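6-aminohexanoate-cyclic-dimer hydrolase (Arthrobacter sp., PDB 3A2Q) hydrolyses the cyclic dimer of 6-aminohexanoate, a by-product of nylon-6 manufacture, opening one amide bond to give the linear dimer. Local coordinates at residues L225-S230 with R245-G250; A298-L303 with R375-G380; L303-F308 with R367-K372. The protein carries 1 engineered substitution. One frame throughout, in Å; residues are numbered along the deposited sequence.

Contact 1 of 3, residues L225-S230 with R245-G250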
loop_
_atom_site.group_PDB
_atom_site.type_symbol
_atom_site.label_atom_id
_atom_site.label_comp_id
_atom_site.label_asym_id
_atom_site.label_seq_id
_atom_site.Cartn_x
_atom_site.Cartn_y
_atom_site.Cartn_z
ATOM N N LEU A 225 -8.066 4.225 11.500
ATOM C CA LEU A 225 -8.110 4.775 10.148
ATOM C C LEU A 225 -9.260 4.175 9.341
ATOM O O LEU A 225 -9.920 4.870 8.573
ATOM C CB LEU A 225 -6.787 4.505 9.435
ATOM C CG LEU A 225 -5.613 5.321 9.975
ATOM C CD1 LEU A 225 -4.300 4.751 9.469
ATOM C CD2 LEU A 225 -5.786 6.775 9.559
ATOM N N LEU A 226 -9.484 2.876 9.512
ATOM C CA LEU A 226 -10.567 2.194 8.809
ATOM C C LEU A 226 -11.908 2.796 9.207
ATOM O O LEU A 226 -12.790 2.962 8.369
ATOM C CB LEU A 226 -10.567 0.704 9.139
ATOM C CG LEU A 226 -9.582 -0.157 8.352
ATOM C CD1 LEU A 226 -9.585 -1.574 8.891
ATOM C CD2 LEU A 226 -9.969 -0.127 6.881
ATOM N N ASP A 227 -12.060 3.117 10.487
ATOM C CA ASP A 227 -13.309 3.700 10.962
ATOM C C ASP A 227 -13.521 5.074 10.348
ATOM O O ASP A 227 -14.653 5.545 10.229
ATOM C CB ASP A 227 -13.301 3.822 12.488
ATOM C CG ASP A 227 -13.304 2.474 13.181
ATOM O OD1 ASP A 227 -13.822 1.499 12.591
ATOM O OD2 ASP A 227 -12.803 2.392 14.322
ATOM N N VAL A 228 -12.427 5.712 9.953
ATOM C CA VAL A 228 -12.491 7.039 9.363
ATOM C C VAL A 228 -12.808 7.068 7.868
ATOM O O VAL A 228 -13.677 7.826 7.430
ATOM C CB VAL A 228 -11.158 7.809 9.584
ATOM C CG1 VAL A 228 -11.219 9.175 8.915
ATOM C CG2 VAL A 228 -10.883 7.959 11.071
ATOM N N VAL A 229 -12.128 6.227 7.090
ATOM C CA VAL A 229 -12.300 6.249 5.642
ATOM C C VAL A 229 -13.118 5.161 4.964
ATOM O O VAL A 229 -13.222 5.153 3.742
ATOM C CB VAL A 229 -10.918 6.289 4.937
ATOM C CG1 VAL A 229 -10.100 7.465 5.456
ATOM C CG2 VAL A 229 -10.173 4.972 5.174
ATOM N N SER A 230 -13.711 4.256 5.731
ATOM C CA SER A 230 -14.493 3.175 5.134
ATOM C C SER A 230 -15.958 3.515 4.851
ATOM O O SER A 230 -16.474 4.538 5.300
ATOM C CB SER A 230 -14.421 1.934 6.030
ATOM O OG SER A 230 -13.088 1.462 6.131
ATOM N N ARG A 245 -19.319 -3.605 14.758
ATOM C CA ARG A 245 -18.745 -2.651 15.698
ATOM C C ARG A 245 -17.587 -1.905 15.039
ATOM O O ARG A 245 -16.998 -2.395 14.078
ATOM C CB ARG A 245 -18.216 -3.422 16.904
ATOM C CG ARG A 245 -18.393 -2.750 18.240
ATOM C CD ARG A 245 -17.587 -3.497 19.294
ATOM N NE ARG A 245 -17.651 -4.950 19.129
ATOM C CZ ARG A 245 -18.751 -5.683 19.285
ATOM N NH1 ARG A 245 -19.899 -5.106 19.615
ATOM N NH2 ARG A 245 -18.699 -6.998 19.114
ATOM N N PRO A 246 -17.251 -0.704 15.537
ATOM C CA PRO A 246 -16.133 0.020 14.922
ATOM C C PRO A 246 -14.862 -0.794 15.155
ATOM O O PRO A 246 -14.727 -1.459 16.180
ATOM C CB PRO A 246 -16.121 1.352 15.671
ATOM C CG PRO A 246 -17.558 1.515 16.106
ATOM C CD PRO A 246 -17.928 0.128 16.546
ATOM N N TYR A 247 -13.934 -0.751 14.206
ATOM C CA TYR A 247 -12.704 -1.520 14.339
ATOM C C TYR A 247 -11.853 -1.151 15.548
ATOM O O TYR A 247 -11.209 -2.014 16.137
ATOM C CB TYR A 247 -11.889 -1.402 13.052
ATOM C CG TYR A 247 -12.573 -2.076 11.892
ATOM C CD1 TYR A 247 -12.686 -3.465 11.842
ATOM C CD2 TYR A 247 -13.154 -1.330 10.871
ATOM C CE1 TYR A 247 -13.365 -4.098 10.799
ATOM C CE2 TYR A 247 -13.836 -1.950 9.827
ATOM C CZ TYR A 247 -13.935 -3.336 9.799
ATOM O OH TYR A 247 -14.596 -3.959 8.769
ATOM N N ALA A 248 -11.848 0.121 15.924
ATOM C CA ALA A 248 -11.061 0.549 17.077
ATOM C C ALA A 248 -11.542 -0.151 18.350
ATOM O O ALA A 248 -10.797 -0.267 19.322
ATOM C CB ALA A 248 -11.150 2.057 17.244
ATOM N N GLN A 249 -12.784 -0.622 18.332
ATOM C CA GLN A 249 -13.364 -1.313 19.479
ATOM C C GLN A 249 -13.163 -2.828 19.439
ATOM O O GLN A 249 -12.867 -3.449 20.460
ATOM C CB GLN A 249 -14.867 -1.023 19.565
ATOM C CG GLN A 249 -15.228 0.407 19.930
ATOM C CD GLN A 249 -16.733 0.634 19.954
ATOM O OE1 GLN A 249 -17.485 -0.157 20.529
ATOM N NE2 GLN A 249 -17.178 1.722 19.333
ATOM N N GLY A 250 -13.327 -3.417 18.261
ATOM C CA GLY A 250 -13.190 -4.857 18.124
ATOM C C GLY A 250 -11.781 -5.418 18.159
ATOM O O GLY A 250 -11.589 -6.605 18.432
#
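Asp227, in the last turn of helix 219-229, lies beside Pro246, with their CA atoms 6.1 Å apart, the closest pair of CA atoms between the two segments. Pro246 occupies the N-cap position of the short helix 247-250, and its carbonyl O accepts from both Gln249 N and Gly250 N in that helix's first turn. The carboxylate of Asp227, its CG anti to the carbonyl carbon (chi1 -67°), reaches across to the same helix start. Its OD1 takes the N-H of Tyr247 at 2.8 Å, and its OD2 takes the N-H of Ala248 at 2.9 Å with an N-H...O angle of 159°. Both oxygens use their syn lone pairs, so the carboxylate bridges two successive amides that have no partner in a preceding turn. A side chain from the preceding helix thus supplies acceptors to the first N-H groups of this one, and its negative charge probably also suits the positive end of the helix dipole. Ala248 is small enough to let OD2 in, its CB lying 3.4 Å from that oxygen. Alongside, Leu226 CB packs on Tyr247 CD2 at 3.7 Å, while Leu226 CD1 lies over one ring face near its rim. Leu464 of helix 460-473 touches both Leu226 and Tyr247.

Contact 2 of 3, residues A298-L303 with R375-G380; sequences AYPEAL and RWWEAG
Pro300 and Trp376 meet where the two segments bring their CA atoms closest, 5.3 Å apart, and no hydrogen bond crosses between the segments. The main interaction is CH-pi packing. Pro300 CD sits 3.9 Å from the centroid of the five-membered ring of Trp376, only 18° from the ring normal, and Pro300 CG lies 3.5 Å from Trp376 CD2. A proline suits this place because its compact, rigid ring offers polarised C-H groups to the electron-rich indole. Trp376 can present its face because its CG stands anti to the backbone N (chi1 -172°), which carries the indole out from the helix and against the loop.

The backbone ahead of the proline lies over the same indole face: Tyr299 C is 3.4 Å from Trp376 NE1, near the rim. The loop 298-303 follows edge strand 294-297 of the large mixed sheet, and Trp376 belongs to the C-terminal end of helix 356-378, which leads into strand 383-387. The contact therefore packs a helix end onto the loop leaving the sheet edge, with Leu384 of strand 383-387 touching both Pro300 and Trp376. The helix stops in a Schellman motif at Gly380, whose positive phi suits a residue without a side chain.

Further apolar contacts widen the patch. Ala298 CB approaches Trp376 CZ2 at 4.2 Å, a looser touch. Trp377 CZ3 meets Pro300 CG at 3.6 Å, so the proline ring touches two successive tryptophans; Trp376 turns its edge, at CE3, over one face of the Trp377 indole. Trp381 stacks on Trp376.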
loop_
_atom_site.group_PDB
_atom_site.type_symbol
_atom_site.label_atom_id
_atom_site.label_comp_id
_atom_site.label_asym_id
_atom_site.label_seq_id
_atom_site.Cartn_x
_atom_site.Cartn_y
_atom_site.Cartn_z
ATOM N N ALA A 298 -0.253 -25.302 5.666
ATOM C CA ALA A 298 -1.295 -25.454 4.667
ATOM C C ALA A 298 -1.512 -24.131 3.957
ATOM O O ALA A 298 -1.203 -23.069 4.492
ATOM C CB ALA A 298 -2.586 -25.905 5.330
ATOM N N TYR A 299 -2.061 -24.200 2.755
ATOM C CA TYR A 299 -2.297 -23.001 1.974
ATOM C C TYR A 299 -3.250 -23.300 0.827
ATOM O O TYR A 299 -3.424 -24.453 0.436
ATOM C CB TYR A 299 -0.960 -22.496 1.430
ATOM C CG TYR A 299 -0.281 -23.476 0.496
ATOM C CD1 TYR A 299 -0.511 -23.436 -0.881
ATOM C CD2 TYR A 299 0.597 -24.442 0.990
ATOM C CE1 TYR A 299 0.123 -24.328 -1.744
ATOM C CE2 TYR A 299 1.234 -25.338 0.137
ATOM C CZ TYR A 299 0.996 -25.274 -1.226
ATOM O OH TYR A 299 1.643 -26.151 -2.069
ATOM N N PRO A 300 -3.896 -22.258 0.282
ATOM C CA PRO A 300 -4.833 -22.448 -0.834
ATOM C C PRO A 300 -4.078 -23.021 -2.028
ATOM O O PRO A 300 -3.087 -22.442 -2.467
ATOM C CB PRO A 300 -5.350 -21.030 -1.106
ATOM C CG PRO A 300 -5.158 -20.314 0.211
ATOM C CD PRO A 300 -3.837 -20.846 0.704
ATOM N N GLU A 301 -4.534 -24.148 -2.564
ATOM C CA GLU A 301 -3.820 -24.738 -3.692
ATOM C C GLU A 301 -3.775 -23.799 -4.881
ATOM O O GLU A 301 -2.893 -23.916 -5.731
ATOM C CB GLU A 301 -4.435 -26.079 -4.105
ATOM C CG GLU A 301 -5.880 -26.042 -4.534
ATOM C CD GLU A 301 -6.360 -27.403 -5.008
ATOM O OE1 GLU A 301 -6.138 -28.399 -4.282
ATOM O OE2 GLU A 301 -6.957 -27.478 -6.103
ATOM N N ALA A 302 -4.718 -22.862 -4.933
ATOM C CA ALA A 302 -4.762 -21.894 -6.024
ATOM C C ALA A 302 -3.479 -21.077 -6.064
ATOM O O ALA A 302 -3.091 -20.572 -7.116
ATOM C CB ALA A 302 -5.959 -20.970 -5.858
ATOM N N LEU A 303 -2.819 -20.939 -4.918
ATOM C CA LEU A 303 -1.581 -20.169 -4.868
ATOM C C LEU A 303 -0.459 -20.829 -5.663
ATOM O O LEU A 303 0.558 -20.195 -5.951
ATOM C CB LEU A 303 -1.144 -19.938 -3.409
ATOM C CG LEU A 303 -2.081 -19.044 -2.578
ATOM C CD1 LEU A 303 -1.441 -18.729 -1.235
ATOM C CD2 LEU A 303 -2.370 -17.753 -3.326
ATOM N N ARG A 375 -12.132 -20.329 -1.797
ATOM C CA ARG A 375 -12.657 -21.626 -1.388
ATOM C C ARG A 375 -11.875 -22.261 -0.241
ATOM O O ARG A 375 -12.399 -23.129 0.453
ATOM C CB ARG A 375 -12.699 -22.584 -2.577
ATOM C CG ARG A 375 -13.992 -22.503 -3.378
ATOM C CD ARG A 375 -14.085 -23.637 -4.389
ATOM N NE ARG A 375 -13.676 -23.233 -5.730
ATOM C CZ ARG A 375 -14.392 -22.438 -6.520
ATOM N NH1 ARG A 375 -15.557 -21.957 -6.106
ATOM N NH2 ARG A 375 -13.945 -22.127 -7.728
ATOM N N TRP A 376 -10.631 -21.833 -0.042
ATOM C CA TRP A 376 -9.795 -22.361 1.041
ATOM C C TRP A 376 -10.369 -21.919 2.386
ATOM O O TRP A 376 -10.383 -22.689 3.352
ATOM C CB TRP A 376 -8.356 -21.845 0.903
ATOM C CG TRP A 376 -7.365 -22.475 1.850
ATOM C CD1 TRP A 376 -6.915 -23.767 1.833
ATOM C CD2 TRP A 376 -6.673 -21.824 2.923
ATOM N NE1 TRP A 376 -5.980 -23.959 2.824
ATOM C CE2 TRP A 376 -5.814 -22.784 3.509
ATOM C CE3 TRP A 376 -6.693 -20.526 3.446
ATOM C CZ2 TRP A 376 -4.983 -22.483 4.592
ATOM C CZ3 TRP A 376 -5.865 -20.225 4.523
ATOM C CH2 TRP A 376 -5.021 -21.202 5.085
ATOM N N TRP A 377 -10.842 -20.675 2.442
ATOM C CA TRP A 377 -11.426 -20.127 3.664
ATOM C C TRP A 377 -12.812 -20.738 3.855
ATOM O O TRP A 377 -13.250 -20.992 4.976
ATOM C CB TRP A 377 -11.523 -18.603 3.564
ATOM C CG TRP A 377 -10.225 -17.903 3.881
ATOM C CD1 TRP A 377 -9.873 -17.337 5.072
ATOM C CD2 TRP A 377 -9.096 -17.734 3.008
ATOM N NE1 TRP A 377 -8.595 -16.828 4.999
ATOM C CE2 TRP A 377 -8.095 -17.059 3.743
ATOM C CE3 TRP A 377 -8.833 -18.092 1.675
ATOM C CZ2 TRP A 377 -6.850 -16.733 3.192
ATOM C CZ3 TRP A 377 -7.594 -17.769 1.125
ATOM C CH2 TRP A 377 -6.617 -17.095 1.886
ATOM N N GLU A 378 -13.492 -20.962 2.736
ATOM C CA GLU A 378 -14.819 -21.565 2.721
ATOM C C GLU A 378 -14.752 -22.941 3.385
ATOM O O GLU A 378 -15.661 -23.340 4.115
ATOM C CB GLU A 378 -15.282 -21.733 1.270
ATOM C CG GLU A 378 -16.655 -22.352 1.102
ATOM C CD GLU A 378 -17.757 -21.323 1.199
ATOM O OE1 GLU A 378 -17.759 -20.558 2.188
ATOM O OE2 GLU A 378 -18.615 -21.283 0.290
ATOM N N ALA A 379 -13.663 -23.656 3.119
ATOM C CA ALA A 379 -13.458 -24.998 3.654
ATOM C C ALA A 379 -13.147 -25.051 5.149
ATOM O O ALA A 379 -12.940 -26.134 5.699
ATOM C CB ALA A 379 -12.359 -25.701 2.871
ATOM N N GLY A 380 -13.096 -23.899 5.808
ATOM C CA GLY A 380 -12.832 -23.910 7.237
ATOM C C GLY A 380 -11.623 -23.151 7.754
ATOM O O GLY A 380 -11.515 -22.907 8.956
#

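Contact 3 of 3, residues L303-F308 with R367-K372; sequences LGDRSF and RYYAGK
Phe308 and Tyr369 supply the aromatic part of this contact. Their ring centroids are 4.2 Å apart and their planes are inclined by 31°, an oblique pairing in which Phe308 CD2 lies over the centre of the tyrosine ring. The closest carbons are Phe308 CE2 and Tyr369 CZ, at 3.4 Å. With chi1 at -175°, the Tyr369 ring swings away from its own N-H side and out from the helix toward the loop. Val430 of helix 427-431 touches both aromatic side chains, in keeping with their buried setting.

Polar interactions flank the rings. The hydroxyl of Tyr369 is hydrogen-bonded to the carbonyl O of Ala302, giving this buried phenol a polar partner in the loop. Farther out, the salt bridge from Lys372 NZ to Asp305 OD2 is long, at 3.3 Å, and its hydrogen bond is weak; the lysine's flexible chain suits its exposed position. The other oxygen, Asp305 OD1, accepts from Ser307 N at 3.1 Å, above the carboxylate plane. Asp305 thus braces its own loop while facing the lysine. The bond to Ser307 N defines an Asx turn, placed in the connection from strand 294-297 toward the following helix.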
loop_
_atom_site.group_PDB
_atom_site.type_symbol
_atom_site.label_atom_id
_atom_site.label_comp_id
_atom_site.label_asym_id
_atom_site.label_seq_id
_atom_site.Cartn_x
_atom_site.Cartn_y
_atom_site.Cartn_z
ATOM N N LEU A 303 -2.819 -20.939 -4.918
ATOM C CA LEU A 303 -1.581 -20.169 -4.868
ATOM C C LEU A 303 -0.459 -20.829 -5.663
ATOM O O LEU A 303 0.558 -20.195 -5.951
ATOM C CB LEU A 303 -1.144 -19.938 -3.409
ATOM C CG LEU A 303 -2.081 -19.044 -2.578
ATOM C CD1 LEU A 303 -1.441 -18.729 -1.235
ATOM C CD2 LEU A 303 -2.370 -17.753 -3.326
ATOM N N GLY A 304 -0.649 -22.095 -6.033
ATOM C CA GLY A 304 0.363 -22.795 -6.805
ATOM C C GLY A 304 0.267 -22.456 -8.280
ATOM O O GLY A 304 1.058 -22.926 -9.099
ATOM N N ASP A 305 -0.704 -21.615 -8.616
ATOM C CA ASP A 305 -0.936 -21.216 -9.997
ATOM C C ASP A 305 -0.909 -19.696 -10.134
ATOM O O ASP A 305 -1.518 -18.975 -9.338
ATOM C CB ASP A 305 -2.290 -21.787 -10.454
ATOM C CG ASP A 305 -2.725 -21.280 -11.819
ATOM O OD1 ASP A 305 -1.911 -21.299 -12.766
ATOM O OD2 ASP A 305 -3.900 -20.876 -11.946
ATOM N N ARG A 306 -0.172 -19.203 -11.121
ATOM C CA ARG A 306 -0.119 -17.766 -11.340
ATOM C C ARG A 306 -0.461 -17.471 -12.798
ATOM O O ARG A 306 -0.080 -16.437 -13.341
ATOM C CB ARG A 306 1.259 -17.193 -10.986
ATOM C CG ARG A 306 1.185 -15.746 -10.498
ATOM C CD ARG A 306 2.540 -15.113 -10.294
ATOM N NE ARG A 306 3.358 -15.838 -9.325
ATOM C CZ ARG A 306 4.469 -16.501 -9.630
ATOM N NH1 ARG A 306 4.901 -16.532 -10.884
ATOM N NH2 ARG A 306 5.150 -17.130 -8.680
ATOM N N SER A 307 -1.195 -18.389 -13.419
ATOM C CA SER A 307 -1.610 -18.236 -14.814
ATOM C C SER A 307 -2.398 -16.948 -15.012
ATOM O O SER A 307 -2.317 -16.306 -16.058
ATOM C CB SER A 307 -2.483 -19.419 -15.239
ATOM O OG SER A 307 -1.749 -20.626 -15.205
ATOM N N PHE A 308 -3.159 -16.577 -13.991
ATOM C CA PHE A 308 -3.987 -15.379 -14.028
ATOM C C PHE A 308 -3.201 -14.099 -14.287
ATOM O O PHE A 308 -3.749 -13.128 -14.818
ATOM C CB PHE A 308 -4.732 -15.235 -12.696
ATOM C CG PHE A 308 -3.843 -14.837 -11.544
ATOM C CD1 PHE A 308 -3.541 -13.499 -11.312
ATOM C CD2 PHE A 308 -3.292 -15.801 -10.708
ATOM C CE1 PHE A 308 -2.699 -13.124 -10.263
ATOM C CE2 PHE A 308 -2.451 -15.440 -9.655
ATOM C CZ PHE A 308 -2.154 -14.099 -9.432
ATOM N N ARG A 367 -12.050 -13.302 -11.831
ATOM C CA ARG A 367 -13.138 -13.720 -10.952
ATOM C C ARG A 367 -13.024 -15.213 -10.661
ATOM O O ARG A 367 -13.226 -15.647 -9.533
ATOM C CB ARG A 367 -14.511 -13.423 -11.581
ATOM C CG ARG A 367 -14.708 -11.992 -12.066
ATOM C CD ARG A 367 -14.198 -10.951 -11.073
ATOM N NE ARG A 367 -14.512 -9.600 -11.530
ATOM C CZ ARG A 367 -13.785 -8.519 -11.261
ATOM N NH1 ARG A 367 -12.680 -8.619 -10.530
ATOM N NH2 ARG A 367 -14.168 -7.337 -11.726
ATOM N N TYR A 368 -12.700 -16.000 -11.681
ATOM C CA TYR A 368 -12.576 -17.436 -11.478
ATOM C C TYR A 368 -11.437 -17.759 -10.524
ATOM O O TYR A 368 -11.584 -18.609 -9.652
ATOM C CB TYR A 368 -12.383 -18.161 -12.816
ATOM C CG TYR A 368 -13.696 -18.561 -13.468
ATOM C CD1 TYR A 368 -14.619 -19.348 -12.780
ATOM C CD2 TYR A 368 -14.022 -18.149 -14.764
ATOM C CE1 TYR A 368 -15.837 -19.714 -13.357
ATOM C CE2 TYR A 368 -15.242 -18.513 -15.354
ATOM C CZ TYR A 368 -16.143 -19.295 -14.640
ATOM O OH TYR A 368 -17.353 -19.657 -15.194
ATOM N N TYR A 369 -10.310 -17.070 -10.672
ATOM C CA TYR A 369 -9.176 -17.318 -9.792
ATOM C C TYR A 369 -9.543 -16.922 -8.366
ATOM O O TYR A 369 -9.240 -17.643 -7.414
ATOM C CB TYR A 369 -7.957 -16.525 -10.252
ATOM C CG TYR A 369 -6.724 -16.851 -9.450
ATOM C CD1 TYR A 369 -6.057 -18.067 -9.621
ATOM C CD2 TYR A 369 -6.247 -15.966 -8.487
ATOM C CE1 TYR A 369 -4.939 -18.390 -8.844
ATOM C CE2 TYR A 369 -5.134 -16.276 -7.709
ATOM C CZ TYR A 369 -4.486 -17.487 -7.890
ATOM O OH TYR A 369 -3.386 -17.783 -7.115
ATOM N N ALA A 370 -10.201 -15.775 -8.222
ATOM C CA ALA A 370 -10.625 -15.299 -6.909
ATOM C C ALA A 370 -11.413 -16.406 -6.218
ATOM O O ALA A 370 -11.215 -16.685 -5.039
ATOM C CB ALA A 370 -11.496 -14.057 -7.057
ATOM N N GLY A 371 -12.313 -17.035 -6.963
ATOM C CA GLY A 371 -13.109 -18.104 -6.393
ATOM C C GLY A 371 -12.260 -19.260 -5.895
ATOM O O GLY A 371 -12.485 -19.770 -4.797
ATOM N N LYS A 372 -11.282 -19.676 -6.695
ATOM C CA LYS A 372 -10.423 -20.787 -6.301
ATOM C C LYS A 372 -9.703 -20.456 -5.003
ATOM O O LYS A 372 -9.594 -21.299 -4.112
ATOM C CB LYS A 372 -9.398 -21.108 -7.396
ATOM C CG LYS A 372 -10.004 -21.583 -8.715
ATOM C CD LYS A 372 -8.956 -22.229 -9.623
ATOM C CE LYS A 372 -7.776 -21.300 -9.888
ATOM N NZ LYS A 372 -6.665 -21.994 -10.605
#

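Contacts 2 and 3 form one continuous region, their centres about 11 Å apart: both set the connection between strand 294-297 and helix 308-331 against helix 356-378, and they share Leu303. They join directly where Ala302 O of contact 2 lies 2.8 Å from Tyr369 OH of contact 3 in a probable hydrogen bond, and where Ala302 CB packs on Lys372 CB. Contact 1 is separate and earlier in the chain, its centre about 27 Å from that of contact 2 and about 30 Å from that of contact 3. All three lie away from the probable catalytic residues Lys72 and Ser150. In contact 3 the Phe308 side chain is about 10 Å from a bound 6-aminohexanoic acid.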